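Local coordinates for poly-gamma-glutamate hydrolase (Bacillus phage phiNIT1, PDB 3A9L), which hydrolyses the gamma-glutamyl linkages of bacterial poly-gamma-glutamate as a zinc peptidase, at residues V162-S167 with L193-A198; A12-E17 with Y23-K28; F37-G42 with D150-R155; L51-V56 with L63-G68. One frame throughout, in Å; residues are numbered along the deposited sequence.

Contact 1: residues V162-S167 with L193-A198; sequences VQLEIS and LDYAEA
Tyr195 reaches out from the helix segment 193-198 and meets Leu164 and Ile166 of the strand segment 162-167, its side chain and theirs coming from opposite directions. The backbones stay well apart, with the CA atoms of Ile166 and Tyr195 still 10.8 Å from each other, and the tyrosine bridges the distance. Its CG lies anti to the backbone N (chi1 -160°), which sends the ring straight off the helix. Leu164 brings CD2 to the ring edge, close to the ring plane and 4.0 Å from Tyr195 CE1. Ile166 arrives obliquely, its CD1 3.4 Å from Tyr195 OH. Ile166 CG1 is 3.5 Å from Tyr195 OH as well. In this mixed open alpha/beta sheet, alternate residues of strand 162-167 face the helix layer, and Leu164 and Ile166 are the pair turned toward helix 190-209; Glu165, between them, points the other way. Although Leu164 and Ile166 press on the buried phenol oxygen, it has a polar partner, a hydrogen bond to Thr113 OG1. Phe174 meets the tyrosine edge-to-face. Beyond the isoleucine lies the metal centre, the side chain of Ile166 being about 6 Å from that of the zinc ligand His103.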
loop_
_atom_site.group_PDB
_atom_site.type_symbol
_atom_site.label_atom_id
_atom_site.label_comp_id
_atom_site.label_asym_id
_atom_site.label_seq_id
_atom_site.Cartn_x
_atom_site.Cartn_y
_atom_site.Cartn_z
ATOM N N VAL A 162 -3.723 19.758 -6.112
ATOM C CA VAL A 162 -4.258 20.678 -5.094
ATOM C C VAL A 162 -3.580 20.352 -3.783
ATOM O O VAL A 162 -3.702 19.239 -3.263
ATOM C CB VAL A 162 -5.786 20.521 -4.873
ATOM C CG1 VAL A 162 -6.249 21.253 -3.607
ATOM C CG2 VAL A 162 -6.575 20.979 -6.083
ATOM N N GLN A 163 -2.909 21.337 -3.223
ATOM C CA GLN A 163 -2.201 21.151 -1.991
ATOM C C GLN A 163 -2.988 21.755 -0.805
ATOM O O GLN A 163 -3.404 22.934 -0.853
ATOM C CB GLN A 163 -0.808 21.807 -2.096
ATOM C CG GLN A 163 -0.029 21.646 -0.811
ATOM C CD GLN A 163 1.325 22.330 -0.834
ATOM O OE1 GLN A 163 2.330 21.673 -0.985
ATOM N NE2 GLN A 163 1.346 23.666 -0.649
ATOM N N LEU A 164 -3.173 20.976 0.263
ATOM C CA LEU A 164 -3.716 21.541 1.497
ATOM C C LEU A 164 -2.648 21.629 2.569
ATOM O O LEU A 164 -1.984 20.667 2.862
ATOM C CB LEU A 164 -4.915 20.742 2.048
ATOM C CG LEU A 164 -6.246 20.723 1.272
ATOM C CD1 LEU A 164 -6.128 19.945 -0.024
ATOM C CD2 LEU A 164 -7.358 20.112 2.140
ATOM N N GLU A 165 -2.489 22.794 3.169
ATOM C CA GLU A 165 -1.502 22.920 4.241
ATOM C C GLU A 165 -2.286 23.271 5.495
ATOM O O GLU A 165 -2.842 24.374 5.590
ATOM C CB GLU A 165 -0.456 23.979 3.863
ATOM C CG GLU A 165 0.631 23.502 2.828
ATOM C CD GLU A 165 1.939 23.040 3.460
ATOM O OE1 GLU A 165 2.060 23.053 4.681
ATOM O OE2 GLU A 165 2.854 22.630 2.730
ATOM N N ILE A 166 -2.359 22.309 6.432
ATOM C CA ILE A 166 -3.235 22.407 7.573
ATOM C C ILE A 166 -2.448 22.746 8.843
ATOM O O ILE A 166 -1.483 22.067 9.188
ATOM C CB ILE A 166 -4.031 21.078 7.752
ATOM C CG1 ILE A 166 -4.432 20.513 6.372
ATOM C CG2 ILE A 166 -5.263 21.298 8.604
ATOM C CD1 ILE A 166 -5.219 19.235 6.498
ATOM N N SER A 167 -2.877 23.794 9.528
ATOM C CA SER A 167 -2.152 24.317 10.693
ATOM C C SER A 167 -2.186 23.307 11.838
ATOM O O SER A 167 -3.110 22.495 11.928
ATOM C CB SER A 167 -2.762 25.634 11.166
ATOM O OG SER A 167 -4.010 25.387 11.796
ATOM N N LEU A 193 -14.362 14.740 11.026
ATOM C CA LEU A 193 -15.350 14.146 10.089
ATOM C C LEU A 193 -15.872 15.136 9.032
ATOM O O LEU A 193 -15.913 14.827 7.828
ATOM C CB LEU A 193 -16.500 13.503 10.861
ATOM C CG LEU A 193 -16.148 12.444 11.945
ATOM C CD1 LEU A 193 -17.363 11.965 12.697
ATOM C CD2 LEU A 193 -15.413 11.235 11.358
ATOM N N ASP A 194 -16.283 16.315 9.490
ATOM C CA ASP A 194 -16.695 17.407 8.590
ATOM C C ASP A 194 -15.599 17.810 7.581
ATOM O O ASP A 194 -15.879 18.125 6.403
ATOM C CB ASP A 194 -17.130 18.615 9.423
ATOM C CG ASP A 194 -18.414 18.366 10.226
ATOM O OD1 ASP A 194 -19.167 17.436 9.907
ATOM O OD2 ASP A 194 -18.698 19.138 11.170
ATOM N N TYR A 195 -14.348 17.827 8.040
ATOM C CA TYR A 195 -13.233 18.214 7.178
ATOM C C TYR A 195 -13.162 17.174 6.058
ATOM O O TYR A 195 -13.268 17.512 4.875
ATOM C CB TYR A 195 -11.926 18.279 7.992
ATOM C CG TYR A 195 -10.811 19.110 7.373
ATOM C CD1 TYR A 195 -10.098 18.642 6.266
ATOM C CD2 TYR A 195 -10.456 20.328 7.912
ATOM C CE1 TYR A 195 -9.089 19.379 5.698
ATOM C CE2 TYR A 195 -9.421 21.084 7.353
ATOM C CZ TYR A 195 -8.747 20.599 6.248
ATOM O OH TYR A 195 -7.721 21.310 5.679
ATOM N N ALA A 196 -13.054 15.902 6.435
ATOM C CA ALA A 196 -12.947 14.854 5.459
ATOM C C ALA A 196 -14.152 14.798 4.474
ATOM O O ALA A 196 -13.956 14.609 3.266
ATOM C CB ALA A 196 -12.680 13.523 6.132
ATOM N N GLU A 197 -15.366 15.054 4.968
ATOM C CA GLU A 197 -16.582 15.118 4.129
ATOM C C GLU A 197 -16.533 16.294 3.152
ATOM O O GLU A 197 -16.926 16.169 1.995
ATOM C CB GLU A 197 -17.833 15.209 4.997
ATOM C CG GLU A 197 -19.133 15.599 4.242
ATOM C CD GLU A 197 -19.738 14.438 3.424
ATOM O OE1 GLU A 197 -19.294 13.283 3.587
ATOM O OE2 GLU A 197 -20.632 14.685 2.592
ATOM N N ALA A 198 -16.039 17.436 3.623
ATOM C CA ALA A 198 -15.819 18.590 2.730
ATOM C C ALA A 198 -14.980 18.242 1.502
ATOM O O ALA A 198 -15.281 18.669 0.409
ATOM C CB ALA A 198 -15.192 19.743 3.484
#

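Contact 2: residues A12-E17 with Y23-K28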
loop_
_atom_site.group_PDB
_atom_site.type_symbol
_atom_site.label_atom_id
_atom_site.label_comp_id
_atom_site.label_asym_id
_atom_site.label_seq_id
_atom_site.Cartn_x
_atom_site.Cartn_y
_atom_site.Cartn_z
ATOM N N ALA A 12 18.833 9.817 -0.467
ATOM C CA ALA A 12 19.668 10.156 0.681
ATOM C C ALA A 12 19.023 9.735 2.003
ATOM O O ALA A 12 19.682 9.179 2.888
ATOM C CB ALA A 12 19.964 11.656 0.688
ATOM N N LEU A 13 17.723 10.010 2.131
ATOM C CA LEU A 13 16.949 9.581 3.283
ATOM C C LEU A 13 16.922 8.066 3.416
ATOM O O LEU A 13 17.231 7.529 4.473
ATOM C CB LEU A 13 15.508 10.123 3.202
ATOM C CG LEU A 13 14.622 9.884 4.436
ATOM C CD1 LEU A 13 13.512 10.877 4.509
ATOM C CD2 LEU A 13 14.024 8.518 4.468
ATOM N N GLU A 14 16.549 7.377 2.344
ATOM C CA GLU A 14 16.425 5.931 2.386
ATOM C C GLU A 14 17.774 5.248 2.663
ATOM O O GLU A 14 17.857 4.233 3.402
ATOM C CB GLU A 14 15.787 5.448 1.082
ATOM C CG GLU A 14 14.289 5.761 1.094
ATOM C CD GLU A 14 13.449 4.917 0.115
ATOM O OE1 GLU A 14 13.975 3.942 -0.454
ATOM O OE2 GLU A 14 12.241 5.227 -0.049
ATOM N N ASN A 15 18.822 5.837 2.090
ATOM C CA ASN A 15 20.189 5.355 2.252
ATOM C C ASN A 15 20.629 5.340 3.704
ATOM O O ASN A 15 21.379 4.463 4.110
ATOM C CB ASN A 15 21.165 6.215 1.419
ATOM C CG ASN A 15 21.374 5.669 0.016
ATOM O OD1 ASN A 15 21.020 4.514 -0.289
ATOM N ND2 ASN A 15 21.940 6.498 -0.858
ATOM N N ALA A 16 20.132 6.290 4.487
ATOM C CA ALA A 16 20.568 6.480 5.865
ATOM C C ALA A 16 19.617 5.906 6.913
ATOM O O ALA A 16 20.062 5.472 7.976
ATOM C CB ALA A 16 20.796 7.934 6.114
ATOM N N GLU A 17 18.309 5.926 6.627
ATOM C CA GLU A 17 17.292 5.539 7.608
ATOM C C GLU A 17 16.910 4.096 7.357
ATOM O O GLU A 17 17.173 3.594 6.277
ATOM C CB GLU A 17 16.068 6.434 7.476
ATOM C CG GLU A 17 16.385 7.918 7.676
ATOM C CD GLU A 17 16.702 8.260 9.133
ATOM O OE1 GLU A 17 16.446 7.433 10.051
ATOM O OE2 GLU A 17 17.174 9.385 9.355
ATOM N N TYR A 23 10.685 4.938 9.142
ATOM C CA TYR A 23 9.652 5.272 8.190
ATOM C C TYR A 23 9.041 4.001 7.556
ATOM O O TYR A 23 9.668 2.945 7.547
ATOM C CB TYR A 23 10.204 6.199 7.081
ATOM C CG TYR A 23 11.017 5.460 6.051
ATOM C CD1 TYR A 23 12.376 5.193 6.270
ATOM C CD2 TYR A 23 10.425 5.018 4.840
ATOM C CE1 TYR A 23 13.148 4.518 5.297
ATOM C CE2 TYR A 23 11.177 4.329 3.901
ATOM C CZ TYR A 23 12.524 4.087 4.128
ATOM O OH TYR A 23 13.263 3.424 3.193
ATOM N N ASN A 24 7.795 4.129 7.097
ATOM C CA ASN A 24 7.184 3.125 6.220
ATOM C C ASN A 24 6.489 3.810 5.017
ATOM O O ASN A 24 6.294 5.032 5.013
ATOM C CB ASN A 24 6.317 2.104 7.004
ATOM C CG ASN A 24 4.941 2.630 7.431
ATOM O OD1 ASN A 24 4.374 3.547 6.856
ATOM N ND2 ASN A 24 4.384 1.982 8.422
ATOM N N ILE A 25 6.173 3.023 3.986
ATOM C CA ILE A 25 5.407 3.507 2.855
ATOM C C ILE A 25 4.164 2.623 2.648
ATOM O O ILE A 25 4.236 1.369 2.688
ATOM C CB ILE A 25 6.253 3.537 1.554
ATOM C CG1 ILE A 25 7.674 4.110 1.811
ATOM C CG2 ILE A 25 5.526 4.364 0.468
ATOM C CD1 ILE A 25 8.589 4.097 0.591
ATOM N N GLU A 26 3.039 3.284 2.389
ATOM C CA GLU A 26 1.737 2.638 2.174
ATOM C C GLU A 26 1.144 3.108 0.854
ATOM O O GLU A 26 1.171 4.308 0.539
ATOM C CB GLU A 26 0.759 2.983 3.311
ATOM C CG GLU A 26 1.179 2.570 4.704
ATOM C CD GLU A 26 -0.012 2.540 5.665
ATOM O OE1 GLU A 26 -1.007 3.267 5.447
ATOM O OE2 GLU A 26 0.027 1.767 6.628
ATOM N N VAL A 27 0.573 2.180 0.072
ATOM C CA VAL A 27 0.002 2.528 -1.259
ATOM C C VAL A 27 -1.272 1.707 -1.476
ATOM O O VAL A 27 -1.296 0.512 -1.232
ATOM C CB VAL A 27 0.981 2.199 -2.421
ATOM C CG1 VAL A 27 0.412 2.640 -3.777
ATOM C CG2 VAL A 27 2.360 2.806 -2.225
ATOM N N LYS A 28 -2.336 2.345 -1.941
ATOM C CA LYS A 28 -3.424 1.592 -2.486
ATOM C C LYS A 28 -3.875 2.277 -3.764
ATOM O O LYS A 28 -4.450 3.343 -3.707
ATOM C CB LYS A 28 -4.587 1.434 -1.461
ATOM C CG LYS A 28 -5.722 0.469 -2.011
ATOM C CD LYS A 28 -6.893 0.333 -1.056
ATOM C CE LYS A 28 -7.833 -0.819 -1.481
ATOM N NZ LYS A 28 -8.971 -1.032 -0.528
HETATM O O HOH W 1 15.979 2.601 3.877
#
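Tyr23 is the side chain on which the end of helix 10-16, with Glu17 just beyond it, settles against the strand 23-28. On the tight side, Leu13 lays CD2 over one face of the ring, 4.1 Å from Tyr23 CD1 and offset toward the rim; the two side chains pass alongside, pointing opposite ways. Glu17 adds its CB, 4.1 Å from Tyr23 CD1, before the chain bends at chi2 (-72°) and carries the carboxylate away to a salt bridge with Arg76. Glu14 packs closely on the phenol, its chain running roughly perpendicular to the tyrosine: its CG is 3.3 Å from Tyr23 OH, and the carboxylate plane is turned 24° from the ring plane. With the chain extended beyond CG, the carboxylate of Glu14 runs on past the phenol, so that OE2 comes 3.9 Å from Ile25 CD1.

The looser side begins at the ring edge beside the phenol oxygen. A water sits there in the ring plane, 2.9 Å from Tyr23 OH; its link to Glu14 O is implausibly short and so doubtful in detail. Farther along, residues 26-28 diverge from the helix, and the N-to-C directions of helix 12-16 and strand 23-28 lie 122° apart.

Across the subunit boundary, Glu14 OE1 forms a salt bridge with Arg29 of the second subunit, and residues 25-28 pair antiparallel with a strand of that chain. The arrangement is thus a short N-terminal helix packed beside the strand outermost within the chain, at the edge where two subunits join into one continuous sheet.

Contact 3: residues F37-G42 with D150-R155; sequences FSPHAG and DNIVNR. With ZN (zinc ion), chain C.
The zinc site of this peptidase begins where strand 34-42 turns a corner at Pro39 and His40, and the segment 150-155 packs against the strand just before that corner. Phe37 meets Ile152 obliquely, with Phe37 CZ 3.8 Å from Ile152 CG1, while Ile152 CG2 lies in the ring plane at its edge, 3.8 Å from Phe37 CE2. Both branches of the isoleucine therefore touch one end of the ring: CG1 is anti to the backbone N (chi1 -176°), and CG2 falls between that N and the carbonyl carbon. Val153 continues the contact along the rim, its CG2 standing 4.1 Å from Phe37 CE1. A looser touch, Pro39 CG to Ile152 CG2 at 4.4 Å, carries the packing to the corner itself.

Side-chain to backbone bonds brace both segments. An Asx turn, Asn151 OD1 accepting from Val153 N at 3.1 Å in the carbonyl plane and on a lone pair, leads into the 3-10 turn that presents Ile152. On the strand, Ser38 OG accepts from His40 N, an ST turn at the bend. Pro39 CG then lies over the centre of one face of the His40 ring, 3.7 Å above its plane, and His40 ND1 binds zinc at 2.2 Å. A water, His103 and Glu45 also bind the metal, while His40 NE2 is hydrogen-bonded to Val79 O.

Phe37 lies in a strand flanked by strands 62-68 and 98-105, touching Tyr64 on one and Ala99 and Ser101 on the other; Ser38 and Ala41 face helix 48-59.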
loop_
_atom_site.group_PDB
_atom_site.type_symbol
_atom_site.label_atom_id
_atom_site.label_comp_id
_atom_site.label_asym_id
_atom_site.label_seq_id
_atom_site.Cartn_x
_atom_site.Cartn_y
_atom_site.Cartn_z
ATOM N N PHE A 37 -2.928 11.837 -0.920
ATOM C CA PHE A 37 -1.628 11.378 -0.429
ATOM C C PHE A 37 -0.879 12.414 0.376
ATOM O O PHE A 37 -1.193 13.598 0.349
ATOM C CB PHE A 37 -0.769 10.865 -1.598
ATOM C CG PHE A 37 -0.085 11.942 -2.364
ATOM C CD1 PHE A 37 -0.759 12.659 -3.364
ATOM C CD2 PHE A 37 1.233 12.267 -2.075
ATOM C CE1 PHE A 37 -0.103 13.684 -4.063
ATOM C CE2 PHE A 37 1.894 13.292 -2.762
ATOM C CZ PHE A 37 1.229 14.008 -3.742
ATOM N N SER A 38 0.116 11.946 1.118
ATOM C CA SER A 38 1.014 12.840 1.814
ATOM C C SER A 38 2.463 12.292 1.800
ATOM O O SER A 38 2.687 11.096 2.003
ATOM C CB SER A 38 0.528 13.123 3.231
ATOM O OG SER A 38 1.514 13.876 3.917
ATOM N N PRO A 39 3.443 13.167 1.502
ATOM C CA PRO A 39 4.843 12.758 1.646
ATOM C C PRO A 39 5.350 12.900 3.087
ATOM O O PRO A 39 6.469 12.455 3.408
ATOM C CB PRO A 39 5.589 13.726 0.724
ATOM C CG PRO A 39 4.750 14.970 0.677
ATOM C CD PRO A 39 3.297 14.489 0.844
ATOM N N HIS A 40 4.529 13.554 3.910
ATOM C CA HIS A 40 4.856 13.929 5.301
ATOM C C HIS A 40 3.850 13.338 6.317
ATOM O O HIS A 40 3.360 14.025 7.252
ATOM C CB HIS A 40 5.036 15.467 5.411
ATOM C CG HIS A 40 5.945 16.044 4.353
ATOM N ND1 HIS A 40 5.805 17.319 3.850
ATOM C CD2 HIS A 40 6.989 15.497 3.683
ATOM C CE1 HIS A 40 6.708 17.533 2.912
ATOM N NE2 HIS A 40 7.434 16.436 2.784
ATOM N N ALA A 41 3.548 12.047 6.140
ATOM C CA ALA A 41 2.558 11.366 6.979
ATOM C C ALA A 41 3.152 10.716 8.244
ATOM O O ALA A 41 4.323 10.897 8.542
ATOM C CB ALA A 41 1.775 10.346 6.163
ATOM N N GLY A 42 2.315 9.982 8.983
ATOM C CA GLY A 42 2.700 9.426 10.288
ATOM C C GLY A 42 3.012 10.595 11.188
ATOM O O GLY A 42 2.259 11.562 11.206
ATOM N N ASP A 150 7.561 21.312 -10.046
ATOM C CA ASP A 150 8.262 20.357 -9.182
ATOM C C ASP A 150 7.406 19.793 -8.058
ATOM O O ASP A 150 7.508 18.612 -7.758
ATOM C CB ASP A 150 9.453 21.010 -8.529
ATOM C CG ASP A 150 10.503 21.455 -9.531
ATOM O OD1 ASP A 150 10.602 20.851 -10.623
ATOM O OD2 ASP A 150 11.254 22.402 -9.191
ATOM N N ASN A 151 6.619 20.636 -7.397
ATOM C CA ASN A 151 5.816 20.155 -6.273
ATOM C C ASN A 151 5.142 18.802 -6.584
ATOM O O ASN A 151 4.283 18.712 -7.468
ATOM C CB ASN A 151 4.782 21.203 -5.842
ATOM C CG ASN A 151 4.104 20.844 -4.509
ATOM O OD1 ASN A 151 3.532 19.755 -4.359
ATOM N ND2 ASN A 151 4.159 21.765 -3.542
ATOM N N ILE A 152 5.525 17.754 -5.867
ATOM C CA ILE A 152 4.934 16.419 -6.128
ATOM C C ILE A 152 3.437 16.397 -6.551
ATOM O O ILE A 152 3.080 15.679 -7.494
ATOM C CB ILE A 152 5.193 15.401 -4.984
ATOM C CG1 ILE A 152 4.646 14.006 -5.350
ATOM C CG2 ILE A 152 4.598 15.874 -3.650
ATOM C CD1 ILE A 152 5.336 13.331 -6.549
ATOM N N VAL A 153 2.584 17.180 -5.889
ATOM C CA VAL A 153 1.148 17.229 -6.221
ATOM C C VAL A 153 0.816 17.612 -7.679
ATOM O O VAL A 153 -0.155 17.098 -8.235
ATOM C CB VAL A 153 0.296 18.091 -5.219
ATOM C CG1 VAL A 153 0.238 19.510 -5.681
ATOM C CG2 VAL A 153 -1.129 17.535 -5.134
ATOM N N ASN A 154 1.639 18.455 -8.316
ATOM C CA ASN A 154 1.421 18.824 -9.739
ATOM C C ASN A 154 2.110 17.862 -10.722
ATOM O O ASN A 154 2.229 18.157 -11.948
ATOM C CB ASN A 154 1.931 20.247 -10.006
ATOM C CG ASN A 154 1.243 21.298 -9.135
ATOM O OD1 ASN A 154 0.027 21.216 -8.842
ATOM N ND2 ASN A 154 2.044 22.275 -8.661
ATOM N N ARG A 155 2.571 16.724 -10.203
ATOM C CA ARG A 155 3.189 15.735 -11.065
ATOM C C ARG A 155 2.251 14.538 -11.263
ATOM O O ARG A 155 2.688 13.460 -11.673
ATOM C CB ARG A 155 4.548 15.302 -10.535
ATOM C CG ARG A 155 5.508 16.472 -10.321
ATOM C CD ARG A 155 6.807 15.953 -9.795
ATOM N NE ARG A 155 7.445 15.051 -10.754
ATOM C CZ ARG A 155 8.501 14.296 -10.469
ATOM N NH1 ARG A 155 9.064 14.346 -9.262
ATOM N NH2 ARG A 155 9.015 13.513 -11.408
HETATM ZN ZN ZN C . 4.457 18.940 4.442
HETATM O O HOH W 2 3.902 21.044 5.110
#

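Contact 4: residues L51-V56 with L63-G68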
loop_
_atom_site.group_PDB
_atom_site.type_symbol
_atom_site.label_atom_id
_atom_site.label_comp_id
_atom_site.label_asym_id
_atom_site.label_seq_id
_atom_site.Cartn_x
_atom_site.Cartn_y
_atom_site.Cartn_z
ATOM N N LEU A 51 -6.504 11.727 8.272
ATOM C CA LEU A 51 -7.381 12.445 7.363
ATOM C C LEU A 51 -7.370 11.786 6.007
ATOM O O LEU A 51 -8.396 11.709 5.381
ATOM C CB LEU A 51 -7.025 13.936 7.278
ATOM C CG LEU A 51 -7.773 14.750 6.214
ATOM C CD1 LEU A 51 -9.299 14.814 6.511
ATOM C CD2 LEU A 51 -7.168 16.117 6.045
ATOM N N ILE A 52 -6.213 11.319 5.542
ATOM C CA ILE A 52 -6.176 10.666 4.228
ATOM C C ILE A 52 -6.975 9.356 4.251
ATOM O O ILE A 52 -7.681 9.036 3.287
ATOM C CB ILE A 52 -4.757 10.462 3.733
ATOM C CG1 ILE A 52 -4.254 11.779 3.124
ATOM C CG2 ILE A 52 -4.690 9.306 2.726
ATOM C CD1 ILE A 52 -2.782 11.919 3.109
ATOM N N TYR A 53 -6.863 8.618 5.349
ATOM C CA TYR A 53 -7.613 7.355 5.513
ATOM C C TYR A 53 -9.106 7.561 5.346
ATOM O O TYR A 53 -9.765 6.812 4.618
ATOM C CB TYR A 53 -7.351 6.762 6.885
ATOM C CG TYR A 53 -6.138 5.877 6.943
ATOM C CD1 TYR A 53 -4.955 6.230 6.300
ATOM C CD2 TYR A 53 -6.173 4.700 7.646
ATOM C CE1 TYR A 53 -3.853 5.416 6.354
ATOM C CE2 TYR A 53 -5.076 3.879 7.715
ATOM C CZ TYR A 53 -3.921 4.239 7.063
ATOM O OH TYR A 53 -2.842 3.404 7.138
ATOM N N ARG A 54 -9.625 8.572 6.038
ATOM C CA ARG A 54 -11.033 8.927 6.036
ATOM C C ARG A 54 -11.472 9.444 4.650
ATOM O O ARG A 54 -12.556 9.086 4.157
ATOM C CB ARG A 54 -11.293 9.988 7.133
ATOM C CG ARG A 54 -12.784 10.354 7.414
ATOM C CD ARG A 54 -13.557 9.132 7.956
ATOM N NE ARG A 54 -14.981 9.413 8.057
ATOM C CZ ARG A 54 -15.927 8.482 8.010
ATOM N NH1 ARG A 54 -15.594 7.200 7.862
ATOM N NH2 ARG A 54 -17.203 8.832 8.109
ATOM N N VAL A 55 -10.652 10.300 4.027
ATOM C CA VAL A 55 -10.985 10.778 2.680
ATOM C C VAL A 55 -11.042 9.638 1.653
ATOM O O VAL A 55 -11.877 9.628 0.727
ATOM C CB VAL A 55 -10.024 11.907 2.178
ATOM C CG1 VAL A 55 -10.344 12.272 0.730
ATOM C CG2 VAL A 55 -10.204 13.152 3.025
ATOM N N VAL A 56 -10.128 8.699 1.800
ATOM C CA VAL A 56 -10.083 7.538 0.926
ATOM C C VAL A 56 -11.265 6.602 1.205
ATOM O O VAL A 56 -11.871 6.050 0.263
ATOM C CB VAL A 56 -8.711 6.833 1.060
ATOM C CG1 VAL A 56 -8.738 5.392 0.488
ATOM C CG2 VAL A 56 -7.665 7.666 0.346
ATOM N N LEU A 63 -4.575 5.946 -2.479
ATOM C CA LEU A 63 -3.884 6.429 -1.293
ATOM C C LEU A 63 -2.393 6.202 -1.463
ATOM O O LEU A 63 -1.963 5.181 -2.015
ATOM C CB LEU A 63 -4.380 5.651 -0.054
ATOM C CG LEU A 63 -3.699 5.707 1.323
ATOM C CD1 LEU A 63 -4.688 5.409 2.469
ATOM C CD2 LEU A 63 -2.458 4.803 1.424
ATOM N N TYR A 64 -1.599 7.156 -0.975
ATOM C CA TYR A 64 -0.159 6.948 -0.815
ATOM C C TYR A 64 0.234 7.717 0.407
ATOM O O TYR A 64 -0.207 8.856 0.540
ATOM C CB TYR A 64 0.614 7.505 -1.999
ATOM C CG TYR A 64 2.109 7.535 -1.752
ATOM C CD1 TYR A 64 2.708 8.626 -1.099
ATOM C CD2 TYR A 64 2.914 6.494 -2.157
ATOM C CE1 TYR A 64 4.040 8.662 -0.875
ATOM C CE2 TYR A 64 4.272 6.530 -1.946
ATOM C CZ TYR A 64 4.818 7.604 -1.299
ATOM O OH TYR A 64 6.150 7.649 -1.052
ATOM N N LEU A 65 1.059 7.115 1.274
ATOM C CA LEU A 65 1.576 7.785 2.490
ATOM C C LEU A 65 3.026 7.446 2.758
ATOM O O LEU A 65 3.361 6.275 2.947
ATOM C CB LEU A 65 0.800 7.310 3.713
ATOM C CG LEU A 65 -0.681 7.492 3.851
ATOM C CD1 LEU A 65 -1.087 6.749 5.084
ATOM C CD2 LEU A 65 -1.023 8.994 3.975
ATOM N N PHE A 66 3.891 8.450 2.789
ATOM C CA PHE A 66 5.272 8.248 3.267
ATOM C C PHE A 66 5.248 8.687 4.701
ATOM O O PHE A 66 5.020 9.871 4.975
ATOM C CB PHE A 66 6.291 9.078 2.452
ATOM C CG PHE A 66 7.727 8.834 2.839
ATOM C CD1 PHE A 66 8.324 9.606 3.854
ATOM C CD2 PHE A 66 8.504 7.879 2.183
ATOM C CE1 PHE A 66 9.649 9.385 4.240
ATOM C CE2 PHE A 66 9.827 7.664 2.561
ATOM C CZ PHE A 66 10.401 8.425 3.591
ATOM N N GLN A 67 5.417 7.723 5.616
ATOM C CA GLN A 67 5.091 7.944 7.040
ATOM C C GLN A 67 6.324 7.925 7.926
ATOM O O GLN A 67 7.097 6.973 7.846
ATOM C CB GLN A 67 4.151 6.826 7.544
ATOM C CG GLN A 67 2.723 6.807 6.962
ATOM C CD GLN A 67 1.752 6.030 7.856
ATOM O OE1 GLN A 67 0.868 6.615 8.470
ATOM N NE2 GLN A 67 1.966 4.735 7.989
ATOM N N GLY A 68 6.487 8.957 8.772
ATOM C CA GLY A 68 7.417 8.888 9.908
ATOM C C GLY A 68 6.891 8.013 11.038
ATOM O O GLY A 68 5.704 8.074 11.374
#
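Ile52, Tyr53 and Val56 of the helix 51-56 fit against Leu63 and Leu65 of the strand 63-68, and aliphatic packing forms one part of the contact. Ile52 and Leu65 lie side by side with their ends pointing contrary ways, bringing Ile52 CD1 to 3.5 Å from Leu65 CD2. The other branch of the isoleucine, CG2, meets Leu63 CD1 at 3.9 Å, so Ile52 straddles two residues of the strand. Leu63 carries its CG anti to the backbone N (chi1 168°) and thereby extends between Ile52 and Tyr53. One turn on, Val56 stands nearly square to Leu63, with its CG2 3.9 Å from Leu63 CB; here the backbones draw closest, 6.7 Å between the CA atoms of Val56 and Leu63.

The aromatic contacts come from Tyr53, which is partly exposed. Leu65 CD1 points into the ring edge, in the ring plane and 3.3 Å from Tyr53 CE1, a close approach for two carbons. Leu63 CD1 comes in obliquely, 3.9 Å from Tyr53 CD1. The two branches of Leu65 are thus divided, CD1 against the tyrosine and CD2 against the isoleucine.

Polar ends find partners beyond the two segments. Tyr53 OH is hydrogen-bonded to Glu26 OE1 on the neighbouring strand 23-29, Gln67 OE1 to Thr49 OG1 and Gln67 NE2 to Asn24 OD1.

The helix segment runs antiparallel to the strand segment, at 173° with a closest approach of 9.4 Å between their axes, as is usual for the crossover helix of a beta-alpha-beta unit: strand 34-42, helix 48-59 and strand 62-68, with both strands parallel to each other.

From the N terminus, contact 2 closes first, folding helix 10-16 back on strand 23-29 across a short turn. Strand 34-42 then opens contact 3, whose partner comes 108 residues later; contact 4, the local closure of helix 48-59 on strand 62-68, is nested inside that long loop. Contact 1 follows in series, joining strand 162-167 to the C-terminal helix 190-209. All four reach one sheet. Contacts 2 and 4 meet through the neighbouring strands 23-29 and 62-68, contacts 3 and 4 through strands 34-42 and 62-68, and Gln163 OE1 with Asn151 ND2, 3.1 Å apart, joins contact 1 to contact 3. Leu51 and Arg54 pack on Ala196, linking helix 48-59 to helix 190-209.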